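Local coordinates for intracellular protein transport protein USO1 (Saccharomyces cerevisiae S288c, PDB 6LSU) that is required for protein transport from the endoplasmic reticulum to the Golgi complex, working as a dimeric membrane tether with globular heads and a coiled-coil tail, at residues F515-F518 / F519-I523; K558-Q561 / T562-L566; I578-S581 / Y582-L586; V699-S702 / T703-Q707. One frame throughout, in Å; residues are numbered along the deposited sequence.

Contact 1: F515-F518 / F519-I523; sequences FKLF and FTTDI
T520 OG1 turns back to K516 O, 2.8 Å away, in a hydrogen bond one turn along helix 514-528 of the armadillo-repeat globular head; ARM 8 ends within this helix. The hydroxyl meets the carbonyl nearly end-on (C=O...OG1 162°), because chi1 of -58° holds OG1 beside its own backbone N and anti to the carbonyl carbon. The amide of T520 reaches the same oxygen only weakly, and the side-chain bond is the shorter of the two. Either side of this position the ordinary i to i+4 bonds are firm: T521 N lies 2.8 Å from L517 O, and F519 N is the same 2.8 Å from F515 O. D522 N closes the run on F518 O, while the carboxylate leaves the segment altogether: OD2 forms a salt bridge with K432, and OD1 is hydrogen-bonded to S702 OG. K516 likewise sends its NZ outward, to a salt bridge with D507.

Packing follows the aromatic side of the helix. The edge of F518 is directed at the face of F519 in an offset edge-to-face pair, ring centroids 5.6 Å apart and planes at 63°; F518 CD2 comes to 4.0 Å from F519 CD1. That same CD2 also lies in the plane of the F515 ring, at its edge, so one atom of F518 meets both neighbouring rings. The rings of F515 and F518 carry on to V699, and F519 rests on R424 of helix 421-435. On another flank of the helix, L517 CD2 touches the methyl CG2 of T521 at 3.7 Å.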
loop_
_atom_site.group_PDB
_atom_site.type_symbol
_atom_site.label_atom_id
_atom_site.label_comp_id
_atom_site.label_asym_id
_atom_site.label_seq_id
_atom_site.Cartn_x
_atom_site.Cartn_y
_atom_site.Cartn_z
ATOM N N PHE A 515 8.253 -5.738 20.764
ATOM C CA PHE A 515 7.928 -6.209 19.394
ATOM C C PHE A 515 9.061 -7.104 18.854
ATOM O O PHE A 515 8.785 -8.099 18.121
ATOM C CB PHE A 515 7.557 -5.004 18.524
ATOM C CG PHE A 515 6.104 -4.674 18.714
ATOM C CD1 PHE A 515 5.159 -5.580 18.309
ATOM C CD2 PHE A 515 5.700 -3.515 19.322
ATOM C CE1 PHE A 515 3.825 -5.336 18.506
ATOM C CE2 PHE A 515 4.353 -3.270 19.517
ATOM C CZ PHE A 515 3.422 -4.191 19.126
ATOM N N LYS A 516 10.300 -6.849 19.264
ATOM C CA LYS A 516 11.403 -7.804 18.989
ATOM C C LYS A 516 10.956 -9.256 19.253
ATOM O O LYS A 516 11.285 -10.171 18.451
ATOM C CB LYS A 516 12.567 -7.540 19.921
ATOM C CG LYS A 516 13.639 -8.593 19.884
ATOM C CD LYS A 516 14.949 -8.084 20.400
ATOM C CE LYS A 516 14.984 -8.022 21.914
ATOM N NZ LYS A 516 16.289 -7.464 22.348
ATOM N N LEU A 517 10.266 -9.500 20.366
ATOM C CA LEU A 517 9.847 -10.880 20.689
ATOM C C LEU A 517 8.652 -11.247 19.803
ATOM O O LEU A 517 8.572 -12.342 19.299
ATOM C CB LEU A 517 9.514 -10.935 22.174
ATOM C CG LEU A 517 9.549 -12.292 22.855
ATOM C CD1 LEU A 517 8.325 -12.404 23.727
ATOM C CD2 LEU A 517 9.647 -13.448 21.892
ATOM N N PHE A 518 7.765 -10.298 19.571
ATOM C CA PHE A 518 6.501 -10.503 18.809
ATOM C C PHE A 518 6.808 -10.953 17.370
ATOM O O PHE A 518 6.285 -11.953 16.891
ATOM C CB PHE A 518 5.661 -9.241 18.841
ATOM C CG PHE A 518 4.484 -9.355 17.899
ATOM C CD1 PHE A 518 3.380 -10.114 18.238
ATOM C CD2 PHE A 518 4.578 -8.865 16.602
ATOM C CE1 PHE A 518 2.346 -10.291 17.314
ATOM C CE2 PHE A 518 3.557 -9.055 15.692
ATOM C CZ PHE A 518 2.433 -9.758 16.046
ATOM N N PHE A 519 7.714 -10.244 16.705
ATOM C CA PHE A 519 8.257 -10.597 15.371
ATOM C C PHE A 519 8.879 -11.983 15.404
ATOM O O PHE A 519 8.414 -12.844 14.581
ATOM C CB PHE A 519 9.139 -9.464 14.857
ATOM C CG PHE A 519 8.344 -8.257 14.431
ATOM C CD1 PHE A 519 7.190 -8.401 13.675
ATOM C CD2 PHE A 519 8.771 -6.964 14.754
ATOM C CE1 PHE A 519 6.439 -7.283 13.312
ATOM C CE2 PHE A 519 8.045 -5.837 14.364
ATOM C CZ PHE A 519 6.869 -6.004 13.674
ATOM N N THR A 520 9.815 -12.235 16.316
ATOM C CA THR A 520 10.475 -13.569 16.476
ATOM C C THR A 520 9.401 -14.661 16.597
ATOM O O THR A 520 9.378 -15.629 15.812
ATOM C CB THR A 520 11.458 -13.560 17.650
ATOM O OG1 THR A 520 12.422 -12.525 17.388
ATOM C CG2 THR A 520 12.259 -14.834 17.754
ATOM N N THR A 521 8.473 -14.553 17.510
ATOM C CA THR A 521 7.505 -15.656 17.644
ATOM C C THR A 521 6.695 -15.731 16.342
ATOM O O THR A 521 6.347 -16.804 15.878
ATOM C CB THR A 521 6.691 -15.488 18.927
ATOM O OG1 THR A 521 6.265 -14.118 19.035
ATOM C CG2 THR A 521 7.527 -15.864 20.118
ATOM N N ASP A 522 6.339 -14.596 15.780
ATOM C CA ASP A 522 5.496 -14.551 14.557
ATOM C C ASP A 522 6.225 -15.195 13.361
ATOM O O ASP A 522 5.640 -15.970 12.635
ATOM C CB ASP A 522 5.114 -13.122 14.199
ATOM C CG ASP A 522 4.251 -13.049 12.938
ATOM O OD1 ASP A 522 3.084 -13.491 13.011
ATOM O OD2 ASP A 522 4.783 -12.640 11.875
ATOM N N ILE A 523 7.511 -14.969 13.202
ATOM C CA ILE A 523 8.281 -15.699 12.146
ATOM C C ILE A 523 8.303 -17.200 12.430
ATOM O O ILE A 523 7.987 -17.935 11.468
ATOM C CB ILE A 523 9.689 -15.097 11.962
ATOM C CG1 ILE A 523 10.101 -15.199 10.507
ATOM C CG2 ILE A 523 10.733 -15.673 12.878
ATOM C CD1 ILE A 523 9.220 -14.377 9.667
#

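Contact 2: K558-Q561 / T562-L566; sequences KAIQ and TISEL
T562 CB sits 3.4 Å from K558 O and equally far from A559 O, one turn into helix 559-568. From there OG1 runs anti to the carbonyl carbon (chi1 -49°) and bends back to K558 O, which it reaches at 2.7 Å from above the carbonyl plane, 52° out of it. The backbone N of T562 takes the same oxygen at 3.0 Å, nearly in line with the C=O bond, so K558 O is held by two donors of one residue. OG1 is hydrogen-bonded in turn to T547 OG1. K558 is the N-cap residue and ends strand 557-558, which pairs antiparallel with 546-547; the threonine therefore ties this small hairpin to the start of a helix in ARM 9. A valine in its place would probably leave K558 O with the backbone donor alone and T547 OG1 without its partner, letting the junction of strand and helix move more freely.

Two residues on, the pattern recurs: S564 OG bonds I560 O at 2.8 Å, tilted a little from the carbonyl plane, whereas S564 N comes to that oxygen from above it. Between them I563 carries the apolar side, its CG1 lying 3.3 Å from A559 O and its branches continuing to F585 and W589 of helix 577-590. Q561 kinks at chi2, and its NE2 bonds D599 O.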
loop_
_atom_site.group_PDB
_atom_site.type_symbol
_atom_site.label_atom_id
_atom_site.label_comp_id
_atom_site.label_asym_id
_atom_site.label_seq_id
_atom_site.Cartn_x
_atom_site.Cartn_y
_atom_site.Cartn_z
ATOM N N LYS A 558 17.113 -27.667 26.522
ATOM C CA LYS A 558 16.436 -27.718 25.194
ATOM C C LYS A 558 15.496 -26.514 25.000
ATOM O O LYS A 558 15.160 -25.857 25.997
ATOM C CB LYS A 558 15.566 -28.966 25.079
ATOM C CG LYS A 558 16.180 -30.142 24.346
ATOM C CD LYS A 558 15.208 -31.317 24.275
ATOM C CE LYS A 558 15.426 -32.231 23.093
ATOM N NZ LYS A 558 16.865 -32.400 22.772
ATOM N N ALA A 559 15.038 -26.270 23.767
ATOM C CA ALA A 559 14.331 -25.025 23.382
ATOM C C ALA A 559 13.042 -24.870 24.209
ATOM O O ALA A 559 12.836 -23.798 24.848
ATOM C CB ALA A 559 14.039 -25.032 21.895
ATOM N N ILE A 560 12.177 -25.890 24.200
ATOM C CA ILE A 560 10.828 -25.777 24.801
ATOM C C ILE A 560 10.918 -25.559 26.320
ATOM O O ILE A 560 10.006 -24.937 26.875
ATOM C CB ILE A 560 9.992 -27.020 24.497
ATOM C CG1 ILE A 560 9.601 -27.037 23.017
ATOM C CG2 ILE A 560 8.772 -27.057 25.427
ATOM C CD1 ILE A 560 8.521 -28.040 22.652
ATOM N N GLN A 561 11.913 -26.107 26.997
ATOM C CA GLN A 561 12.052 -25.936 28.468
ATOM C C GLN A 561 12.659 -24.551 28.748
ATOM O O GLN A 561 12.139 -23.828 29.589
ATOM C CB GLN A 561 12.860 -27.086 29.082
ATOM C CG GLN A 561 12.209 -27.660 30.339
ATOM C CD GLN A 561 10.845 -28.244 30.053
ATOM O OE1 GLN A 561 9.814 -27.724 30.478
ATOM N NE2 GLN A 561 10.833 -29.336 29.306
ATOM N N THR A 562 13.661 -24.149 27.991
ATOM C CA THR A 562 14.215 -22.758 28.008
ATOM C C THR A 562 13.121 -21.687 27.789
ATOM O O THR A 562 13.132 -20.641 28.463
ATOM C CB THR A 562 15.274 -22.560 26.928
ATOM O OG1 THR A 562 16.257 -23.596 26.923
ATOM C CG2 THR A 562 16.004 -21.250 27.127
ATOM N N ILE A 563 12.224 -21.885 26.845
ATOM C CA ILE A 563 11.109 -20.923 26.560
ATOM C C ILE A 563 10.161 -20.942 27.775
ATOM O O ILE A 563 9.637 -19.839 28.132
ATOM C CB ILE A 563 10.388 -21.300 25.237
ATOM C CG1 ILE A 563 11.278 -20.998 24.028
ATOM C CG2 ILE A 563 9.037 -20.615 25.081
ATOM C CD1 ILE A 563 10.899 -21.755 22.777
ATOM N N SER A 564 9.931 -22.131 28.372
ATOM C CA SER A 564 9.034 -22.321 29.555
ATOM C C SER A 564 9.523 -21.467 30.729
ATOM O O SER A 564 8.734 -20.691 31.249
ATOM C CB SER A 564 8.911 -23.758 29.934
ATOM O OG SER A 564 8.180 -24.492 28.950
ATOM N N GLU A 565 10.803 -21.576 31.071
ATOM C CA GLU A 565 11.486 -20.724 32.074
ATOM C C GLU A 565 11.291 -19.255 31.694
ATOM O O GLU A 565 10.827 -18.484 32.563
ATOM C CB GLU A 565 12.975 -21.077 32.175
ATOM C CG GLU A 565 13.411 -21.542 33.561
ATOM C CD GLU A 565 14.243 -22.816 33.550
ATOM O OE1 GLU A 565 13.695 -23.868 33.125
ATOM O OE2 GLU A 565 15.444 -22.746 33.925
ATOM N N LEU A 566 11.578 -18.876 30.439
ATOM C CA LEU A 566 11.408 -17.475 29.954
ATOM C C LEU A 566 9.952 -17.036 30.140
ATOM O O LEU A 566 9.732 -15.937 30.676
ATOM C CB LEU A 566 11.859 -17.381 28.491
ATOM C CG LEU A 566 13.371 -17.379 28.316
ATOM C CD1 LEU A 566 13.773 -17.695 26.876
ATOM C CD2 LEU A 566 13.971 -16.066 28.816
#

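Contact 3: I578-S581 / Y582-L586; sequences IPIS and YLTFL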
loop_
_atom_site.group_PDB
_atom_site.type_symbol
_atom_site.label_atom_id
_atom_site.label_comp_id
_atom_site.label_asym_id
_atom_site.label_seq_id
_atom_site.Cartn_x
_atom_site.Cartn_y
_atom_site.Cartn_z
ATOM N N ILE A 578 4.902 -9.367 25.906
ATOM C CA ILE A 578 5.978 -10.357 26.197
ATOM C C ILE A 578 5.402 -11.715 26.572
ATOM O O ILE A 578 5.730 -12.710 25.921
ATOM C CB ILE A 578 6.921 -9.780 27.260
ATOM C CG1 ILE A 578 7.428 -8.419 26.811
ATOM C CG2 ILE A 578 8.039 -10.749 27.579
ATOM C CD1 ILE A 578 8.646 -7.910 27.571
ATOM N N PRO A 579 4.579 -11.815 27.653
ATOM C CA PRO A 579 3.895 -13.061 28.017
ATOM C C PRO A 579 2.985 -13.632 26.928
ATOM O O PRO A 579 2.987 -14.836 26.754
ATOM C CB PRO A 579 2.961 -12.689 29.175
ATOM C CG PRO A 579 3.501 -11.397 29.719
ATOM C CD PRO A 579 4.284 -10.734 28.604
ATOM N N ILE A 580 2.218 -12.785 26.239
ATOM C CA ILE A 580 1.267 -13.236 25.159
ATOM C C ILE A 580 2.078 -13.907 24.036
ATOM O O ILE A 580 1.654 -14.966 23.480
ATOM C CB ILE A 580 0.437 -12.061 24.605
ATOM C CG1 ILE A 580 -0.511 -11.498 25.667
ATOM C CG2 ILE A 580 -0.309 -12.483 23.349
ATOM C CD1 ILE A 580 -1.316 -10.291 25.198
ATOM N N SER A 581 3.255 -13.355 23.758
ATOM C CA SER A 581 4.098 -13.821 22.646
ATOM C C SER A 581 4.569 -15.224 22.975
ATOM O O SER A 581 4.236 -16.120 22.179
ATOM C CB SER A 581 5.202 -12.848 22.361
ATOM O OG SER A 581 4.656 -11.638 21.864
ATOM N N TYR A 582 5.238 -15.426 24.125
ATOM C CA TYR A 582 5.627 -16.799 24.605
ATOM C C TYR A 582 4.411 -17.713 24.662
ATOM O O TYR A 582 4.495 -18.825 24.094
ATOM C CB TYR A 582 6.264 -16.794 25.988
ATOM C CG TYR A 582 7.631 -16.168 26.045
ATOM C CD1 TYR A 582 8.703 -16.705 25.344
ATOM C CD2 TYR A 582 7.858 -15.038 26.816
ATOM C CE1 TYR A 582 9.955 -16.094 25.353
ATOM C CE2 TYR A 582 9.103 -14.425 26.876
ATOM C CZ TYR A 582 10.163 -14.956 26.134
ATOM O OH TYR A 582 11.405 -14.358 26.223
ATOM N N LEU A 583 3.315 -17.274 25.279
ATOM C CA LEU A 583 2.166 -18.189 25.525
ATOM C C LEU A 583 1.583 -18.685 24.202
ATOM O O LEU A 583 1.594 -19.925 23.988
ATOM C CB LEU A 583 1.117 -17.478 26.387
ATOM C CG LEU A 583 1.418 -17.542 27.876
ATOM C CD1 LEU A 583 0.667 -16.462 28.615
ATOM C CD2 LEU A 583 1.098 -18.924 28.408
ATOM N N THR A 584 1.159 -17.763 23.330
ATOM C CA THR A 584 0.595 -18.041 21.969
ATOM C C THR A 584 1.610 -18.865 21.145
ATOM O O THR A 584 1.192 -19.823 20.412
ATOM C CB THR A 584 0.310 -16.726 21.234
ATOM O OG1 THR A 584 1.485 -15.897 21.146
ATOM C CG2 THR A 584 -0.750 -15.900 21.918
ATOM N N PHE A 585 2.900 -18.552 21.260
ATOM C CA PHE A 585 3.931 -19.347 20.564
ATOM C C PHE A 585 3.817 -20.792 21.062
ATOM O O PHE A 585 3.396 -21.654 20.224
ATOM C CB PHE A 585 5.326 -18.742 20.733
ATOM C CG PHE A 585 6.382 -19.555 20.059
ATOM C CD1 PHE A 585 6.154 -20.101 18.803
ATOM C CD2 PHE A 585 7.603 -19.798 20.677
ATOM C CE1 PHE A 585 7.138 -20.844 18.162
ATOM C CE2 PHE A 585 8.581 -20.559 20.041
ATOM C CZ PHE A 585 8.342 -21.081 18.794
ATOM N N LEU A 586 4.087 -21.042 22.365
ATOM C CA LEU A 586 4.039 -22.427 22.926
ATOM C C LEU A 586 2.708 -23.108 22.610
ATOM O O LEU A 586 2.782 -24.278 22.185
ATOM C CB LEU A 586 4.266 -22.431 24.430
ATOM C CG LEU A 586 5.739 -22.573 24.788
ATOM C CD1 LEU A 586 5.991 -22.196 26.221
ATOM C CD2 LEU A 586 6.195 -23.966 24.473
#
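I580 O is gripped by both donors of T584, which come to it from opposite faces of the carbonyl plane: the backbone N at 2.8 Å and the hydroxyl OG1 as the second donor. OG1 stands between the backbone N and the carbonyl carbon (chi1 56°), and this sends it back along the helix. The methyl of T584 also meets I580, CG2 to CG2 at 3.7 Å, with the two side chains crossing at a slant. S581 O takes F585 N, and S581 OG is bonded to R577 O, so its polar tip is also spent on a preceding turn.

Apolar pairs line another side. I578 and Y582 lie alongside each other, pointing the same way, with I578 CG2 at 3.9 Å from Y582 CE2. Y582 CD2 slants past I578 O, which accepts from Y582 N. The L583 chain passes close over P579 O, and both residues rest on I624 of helix 622-637. F585 touches T521 and M525 of helix 514-528. Helix 577-590 is thus buried among helices on several flanks, as expected of a helix of ARM 9 in an armadillo-type solenoid.

Contact 4: V699-S702 / T703-Q707; sequences VYFS and TYFIQ
S702 holds the start of helix 703-711 through both of its oxygens. Its side-chain OG accepts from Y704 N at 3.2 Å (N-H...OG 139°), the capping bond of an N-cap serine, and its carbonyl O accepts from I706 N at 3.2 Å, straight and in the carbonyl plane. F705 N adds a weak second bond to that carbonyl. OG is placed for capping by chi1 of 159°, anti to the residue's own N, and it also bonds D522 OD1 of helix 514-528, so the cap is pinned to a neighbouring helix. An alanine here is likely to leave Y704 N without its capping acceptor and D522 without one of its mates, freeing the first turn to fray. A further bond lies inside the helix: Q707 NE2 reaches T703 OG1 at 3.0 Å, the acceptor near the amide plane. Y704 OH is bonded to K432.

Among the rings, F701 and F705 lie side by side pointing the same way, planes at 26° but slid apart with centroids 5.9 Å from each other; they meet at F701 CD1 and F705 CD2, 3.7 Å apart. The Y704 ring is covered on one face by its neighbour T703, whose CG2 stands 3.9 Å above the plane over the centre.

Aliphatic contact comes from F701 CB, which touches I706 CG1 at 3.7 Å. F701, just before the cap, thus meets I706, the fourth residue after it: a hydrophobic staple beside a serine N-cap, closing the N-terminal end of helix 703-711.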
loop_
_atom_site.group_PDB
_atom_site.type_symbol
_atom_site.label_atom_id
_atom_site.label_comp_id
_atom_site.label_asym_id
_atom_site.label_seq_id
_atom_site.Cartn_x
_atom_site.Cartn_y
_atom_site.Cartn_z
ATOM N N VAL A 699 -1.117 -4.119 19.000
ATOM C CA VAL A 699 -0.883 -5.406 18.291
ATOM C C VAL A 699 -0.401 -6.369 19.367
ATOM O O VAL A 699 0.688 -6.089 19.965
ATOM C CB VAL A 699 0.128 -5.253 17.126
ATOM C CG1 VAL A 699 0.542 -6.583 16.521
ATOM C CG2 VAL A 699 -0.431 -4.346 16.041
ATOM N N TYR A 700 -1.086 -7.489 19.521
ATOM C CA TYR A 700 -0.799 -8.484 20.591
ATOM C C TYR A 700 -0.600 -9.890 20.005
ATOM O O TYR A 700 0.326 -10.577 20.408
ATOM C CB TYR A 700 -1.958 -8.390 21.606
ATOM C CG TYR A 700 -2.134 -6.987 22.143
ATOM C CD1 TYR A 700 -1.130 -6.381 22.878
ATOM C CD2 TYR A 700 -3.252 -6.234 21.844
ATOM C CE1 TYR A 700 -1.242 -5.079 23.326
ATOM C CE2 TYR A 700 -3.373 -4.918 22.288
ATOM C CZ TYR A 700 -2.376 -4.359 23.056
ATOM O OH TYR A 700 -2.472 -3.083 23.512
ATOM N N PHE A 701 -1.468 -10.289 19.078
ATOM C CA PHE A 701 -1.574 -11.661 18.543
ATOM C C PHE A 701 -1.028 -11.733 17.111
ATOM O O PHE A 701 -1.513 -11.077 16.242
ATOM C CB PHE A 701 -3.031 -12.122 18.597
ATOM C CG PHE A 701 -3.552 -12.105 20.007
ATOM C CD1 PHE A 701 -3.376 -13.206 20.830
ATOM C CD2 PHE A 701 -4.097 -10.957 20.546
ATOM C CE1 PHE A 701 -3.784 -13.182 22.156
ATOM C CE2 PHE A 701 -4.497 -10.929 21.869
ATOM C CZ PHE A 701 -4.350 -12.043 22.672
ATOM N N SER A 702 -0.032 -12.576 16.892
ATOM C CA SER A 702 0.336 -13.106 15.564
ATOM C C SER A 702 -0.889 -13.744 14.916
ATOM O O SER A 702 -1.628 -14.503 15.598
ATOM C CB SER A 702 1.419 -14.091 15.627
ATOM O OG SER A 702 1.380 -14.885 14.457
ATOM N N THR A 703 -1.057 -13.441 13.627
ATOM C CA THR A 703 -2.176 -13.903 12.783
ATOM C C THR A 703 -2.225 -15.432 12.788
ATOM O O THR A 703 -3.327 -16.043 12.744
ATOM C CB THR A 703 -2.064 -13.344 11.362
ATOM O OG1 THR A 703 -3.150 -14.014 10.722
ATOM C CG2 THR A 703 -0.731 -13.597 10.689
ATOM N N TYR A 704 -1.083 -16.084 12.805
ATOM C CA TYR A 704 -1.093 -17.563 12.771
ATOM C C TYR A 704 -1.789 -18.072 14.033
ATOM O O TYR A 704 -2.499 -19.080 13.930
ATOM C CB TYR A 704 0.325 -18.124 12.624
ATOM C CG TYR A 704 1.079 -17.404 11.548
ATOM C CD1 TYR A 704 0.671 -17.515 10.227
ATOM C CD2 TYR A 704 2.117 -16.521 11.850
ATOM C CE1 TYR A 704 1.302 -16.804 9.219
ATOM C CE2 TYR A 704 2.765 -15.817 10.840
ATOM C CZ TYR A 704 2.334 -15.949 9.524
ATOM O OH TYR A 704 2.903 -15.277 8.502
ATOM N N PHE A 705 -1.593 -17.405 15.179
ATOM C CA PHE A 705 -2.200 -17.857 16.454
ATOM C C PHE A 705 -3.716 -17.662 16.353
ATOM O O PHE A 705 -4.503 -18.619 16.651
ATOM C CB PHE A 705 -1.642 -17.127 17.671
ATOM C CG PHE A 705 -2.443 -17.459 18.895
ATOM C CD1 PHE A 705 -2.232 -18.656 19.555
ATOM C CD2 PHE A 705 -3.457 -16.616 19.332
ATOM C CE1 PHE A 705 -2.984 -18.996 20.669
ATOM C CE2 PHE A 705 -4.235 -16.976 20.424
ATOM C CZ PHE A 705 -3.991 -18.162 21.099
ATOM N N ILE A 706 -4.115 -16.461 15.923
ATOM C CA ILE A 706 -5.544 -16.109 15.666
ATOM C C ILE A 706 -6.175 -17.165 14.763
ATOM O O ILE A 706 -7.318 -17.472 15.011
ATOM C CB ILE A 706 -5.689 -14.713 15.040
ATOM C CG1 ILE A 706 -5.114 -13.618 15.935
ATOM C CG2 ILE A 706 -7.135 -14.431 14.722
ATOM C CD1 ILE A 706 -4.912 -12.310 15.247
ATOM N N GLN A 707 -5.502 -17.626 13.700
ATOM C CA GLN A 707 -6.131 -18.536 12.713
ATOM C C GLN A 707 -6.287 -19.876 13.424
ATOM O O GLN A 707 -7.354 -20.546 13.301
ATOM C CB GLN A 707 -5.297 -18.682 11.435
ATOM C CG GLN A 707 -5.599 -17.674 10.330
ATOM C CD GLN A 707 -4.478 -17.659 9.316
ATOM O OE1 GLN A 707 -4.234 -18.643 8.619
ATOM N NE2 GLN A 707 -3.761 -16.549 9.262
#

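How the contacts relate
Contacts 1 and 3 are wholly buried single-helix turns, and their helices meet where L517 and T521 pack on S581 and F585. Contact 4 bridges both: S702 and Y704 reach D522 of contact 1, while F701 and F705 lie on I580 and T584 of contact 3. Contact 2 lies farthest from the chain's centre, partly exposed at K558 and E565; it joins the group through I563 and L566 against contact 3, and stays clear of contact 4, about 13 Å away at the nearest atoms. Hydroxyl-to-carbonyl bonds mark the early turns of the helices in contacts 1 and 3 and the first turns of helix 559-568 in contact 2, whereas contact 4 uses its serine as an acceptor at a helix start.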